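PDB 2RKV: trichothecene 3-O-acetyltransferase from Gibberella zeae, which transfers an acetyl group from acetyl coenzyme A to the C3 hydroxyl of trichothecene mycotoxins such as T-2 and deoxynivalenol. Local coordinates for residues L278-G283 and P407-M412. Sequence-based numbering, arbitrary orientation.
With ZBA (12,13-Epoxytrichothec-9-ene-3,4,8,15-tetrol-4,15-diacetate-8-isovalerate), chain D.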
loop_
_atom_site.group_PDB
_atom_site.type_symbol
_atom_site.label_atom_id
_atom_site.label_comp_id
_atom_site.label_asym_id
_atom_site.label_seq_id
_atom_site.Cartn_x
_atom_site.Cartn_y
_atom_site.Cartn_z
ATOM N N LEU A 278 4.121 10.752 24.378
ATOM C CA LEU A 278 4.517 11.678 25.445
ATOM C C LEU A 278 4.759 10.956 26.766
ATOM O O LEU A 278 5.484 11.459 27.632
ATOM C CB LEU A 278 3.452 12.756 25.651
ATOM C CG LEU A 278 3.400 13.901 24.640
ATOM C CD1 LEU A 278 2.102 14.674 24.819
ATOM C CD2 LEU A 278 4.612 14.824 24.778
ATOM N N GLU A 279 4.147 9.783 26.915
ATOM C CA GLU A 279 4.319 8.963 28.114
ATOM C C GLU A 279 5.685 8.276 28.190
ATOM O O GLU A 279 6.064 7.769 29.248
ATOM C CB GLU A 279 3.185 7.942 28.243
ATOM C CG GLU A 279 1.793 8.558 28.351
ATOM C CD GLU A 279 1.677 9.583 29.477
ATOM O OE1 GLU A 279 2.075 9.267 30.620
ATOM O OE2 GLU A 279 1.187 10.705 29.218
ATOM N N ARG A 280 6.432 8.273 27.087
ATOM C CA ARG A 280 7.761 7.645 27.072
ATOM C C ARG A 280 8.900 8.522 26.561
ATOM O O ARG A 280 10.070 8.199 26.774
ATOM C CB ARG A 280 7.740 6.291 26.352
ATOM C CG ARG A 280 7.342 6.352 24.894
ATOM C CD ARG A 280 7.556 5.002 24.229
ATOM N NE ARG A 280 7.173 5.040 22.816
ATOM C CZ ARG A 280 7.988 5.375 21.819
ATOM N NH1 ARG A 280 9.252 5.699 22.058
ATOM N NH2 ARG A 280 7.537 5.382 20.568
ATOM N N ILE A 281 8.574 9.614 25.875
ATOM C CA ILE A 281 9.594 10.564 25.406
ATOM C C ILE A 281 9.170 12.025 25.618
ATOM O O ILE A 281 7.995 12.310 25.845
ATOM C CB ILE A 281 10.002 10.328 23.916
ATOM C CG1 ILE A 281 8.756 10.187 23.033
ATOM C CG2 ILE A 281 10.954 9.119 23.785
ATOM C CD1 ILE A 281 9.012 9.596 21.661
ATOM N N ASP A 282 10.135 12.941 25.548
ATOM C CA ASP A 282 9.861 14.361 25.764
ATOM C C ASP A 282 9.093 14.990 24.601
ATOM O O ASP A 282 9.273 14.602 23.448
ATOM C CB ASP A 282 11.160 15.141 25.998
ATOM C CG ASP A 282 10.911 16.510 26.606
ATOM O OD1 ASP A 282 10.463 16.573 27.770
ATOM O OD2 ASP A 282 11.152 17.520 25.919
ATOM N N GLY A 283 8.253 15.975 24.915
ATOM C CA GLY A 283 7.514 16.723 23.896
ATOM C C GLY A 283 8.385 17.416 22.862
ATOM O O GLY A 283 7.922 17.733 21.764
ATOM N N PRO A 407 5.762 -7.111 12.366
ATOM C CA PRO A 407 5.583 -5.730 12.796
ATOM C C PRO A 407 6.693 -4.851 12.233
ATOM O O PRO A 407 7.855 -5.273 12.177
ATOM C CB PRO A 407 5.695 -5.824 14.326
ATOM C CG PRO A 407 5.286 -7.213 14.641
ATOM C CD PRO A 407 5.862 -8.031 13.515
ATOM N N VAL A 408 6.317 -3.657 11.792
ATOM C CA VAL A 408 7.253 -2.652 11.315
ATOM C C VAL A 408 6.848 -1.364 12.013
ATOM O O VAL A 408 5.850 -0.737 11.637
ATOM C CB VAL A 408 7.169 -2.463 9.775
ATOM C CG1 VAL A 408 8.135 -1.380 9.305
ATOM C CG2 VAL A 408 7.439 -3.780 9.044
ATOM N N GLU A 409 7.601 -0.985 13.045
ATOM C CA GLU A 409 7.170 0.118 13.910
ATOM C C GLU A 409 6.855 1.388 13.126
ATOM O O GLU A 409 7.663 1.841 12.311
ATOM C CB GLU A 409 8.203 0.420 14.999
ATOM C CG GLU A 409 7.630 1.336 16.077
ATOM C CD GLU A 409 8.636 1.750 17.127
ATOM O OE1 GLU A 409 9.821 1.359 17.028
ATOM O OE2 GLU A 409 8.226 2.478 18.050
ATOM N N SER A 410 5.659 1.927 13.381
ATOM C CA SER A 410 5.183 3.200 12.825
ATOM C C SER A 410 4.666 3.128 11.380
ATOM O O SER A 410 4.212 4.139 10.821
ATOM C CB SER A 410 6.237 4.302 12.978
ATOM O OG SER A 410 6.490 4.521 14.357
ATOM N N LEU A 411 4.739 1.939 10.787
ATOM C CA LEU A 411 4.134 1.715 9.473
ATOM C C LEU A 411 2.616 1.604 9.613
ATOM O O LEU A 411 2.108 0.936 10.525
ATOM C CB LEU A 411 4.700 0.447 8.824
ATOM C CG LEU A 411 4.255 0.116 7.396
ATOM C CD1 LEU A 411 4.594 1.246 6.425
ATOM C CD2 LEU A 411 4.916 -1.197 6.968
ATOM N N MET A 412 1.881 2.248 8.702
ATOM C CA MET A 412 0.426 2.250 8.784
ATOM C C MET A 412 -0.211 2.257 7.403
ATOM O O MET A 412 0.373 2.778 6.455
ATOM C CB MET A 412 -0.075 3.465 9.567
ATOM C CG MET A 412 0.568 3.638 10.916
ATOM S SD MET A 412 -0.084 5.090 11.756
ATOM C CE MET A 412 0.935 5.024 13.232
HETATM O O18 ZBA D . 9.061 0.131 5.605
HETATM C C44 ZBA D . 9.361 -0.530 4.696
HETATM C C45 ZBA D . 10.688 -1.156 4.464
HETATM C C46 ZBA D . 10.665 -2.587 4.741
HETATM C C48 ZBA D . 10.279 -2.833 6.107
HETATM C C47 ZBA D . 11.964 -3.328 4.650
HETATM O O17 ZBA D . 8.476 -0.834 3.741
HETATM C C31 ZBA D . 7.082 -0.518 3.885
HETATM C C30 ZBA D . 6.776 0.876 3.452
HETATM C C32 ZBA D . 6.358 -1.577 3.141
HETATM C C39 ZBA D . 6.564 -2.971 3.689
HETATM C C33 ZBA D . 5.647 -1.309 2.090
HETATM C C34 ZBA D . 5.447 0.049 1.534
HETATM O O10 ZBA D . 4.170 0.468 2.054
HETATM C C29 ZBA D . 6.515 1.074 1.959
HETATM C C38 ZBA D . 7.791 0.786 1.176
HETATM O O12 ZBA D . 8.929 1.221 1.903
HETATM C C40 ZBA D . 9.970 1.768 1.297
HETATM C C41 ZBA D . 11.040 2.111 2.307
HETATM O O13 ZBA D . 10.078 1.991 0.188
HETATM C C28 ZBA D . 5.994 2.536 1.628
HETATM C C37 ZBA D . 7.042 3.642 1.860
HETATM C C35 ZBA D . 4.717 2.737 2.434
HETATM C C25 ZBA D . 3.784 1.783 1.783
HETATM C C36 ZBA D . 4.520 3.450 3.664
HETATM O O11 ZBA D . 4.250 4.094 2.442
HETATM C C27 ZBA D . 5.386 2.568 0.186
HETATM C C26 ZBA D . 3.936 2.147 0.340
HETATM O O16 ZBA D . 3.572 1.104 -0.521
HETATM O O14 ZBA D . 5.401 3.943 -0.209
HETATM C C42 ZBA D . 5.458 4.404 -1.452
HETATM O O15 ZBA D . 5.466 5.566 -1.704
HETATM C C43 ZBA D . 5.451 3.333 -2.413
#
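Arg-280 reaches out of the loop 278-283 and sets one end of its guanidinium against the carboxylate of Glu-409, which comes at it from the opposite direction. Arg-280 NH2 and Glu-409 OE2 stand 3.9 Å apart, a long salt bridge. The guanidinium and carboxylate planes are turned 48° from each other, and OE2 lies well out of the guanidinium plane, so no N-H is aimed at it and the attraction is one of charge alone. Both chains are stretched to cover the gap: Arg-280 runs extended from CG to NE, while Glu-409 has CG anti to its backbone N (chi1 -167°) and continues straight beyond it. The backbones stay far apart, Arg-280 CA lying 15.1 Å from Ser-410 CA, the nearest such pair.

Each charge has a stronger partner close by. NE of Arg-280 forms a salt bridge with Asp-433 of helix 431-439, and its NH2 is hydrogen-bonded to the carbonyl of Ser-372; OE2 of Glu-409 pairs with Arg-430 NE. The long bridge therefore joins two firmer ion pairs into a small charge network at the protein surface.

Glu-409 and Ser-410 are the central residues of a type II beta turn, closed by Leu-411 N to Val-408 O at 3.0 Å. Leu-411 ends the turn and opens strand 411-414; its side chain meets the bound T-2 toxin, with Leu-411 CD1 3.5 Å from toxin C36 and CD2 3.8 Å from C31. Val-408 CG1 comes only as near as 4.1 Å to O18 of the isovalerate ester. The turn thus holds the partly exposed Glu-409 at its corner, while Val-408 and Leu-411, at its two ends, bring their methyl groups to the toxin, Leu-411 as part of the wall of the trichothecene pocket of this BAHD-superfamily acetyltransferase.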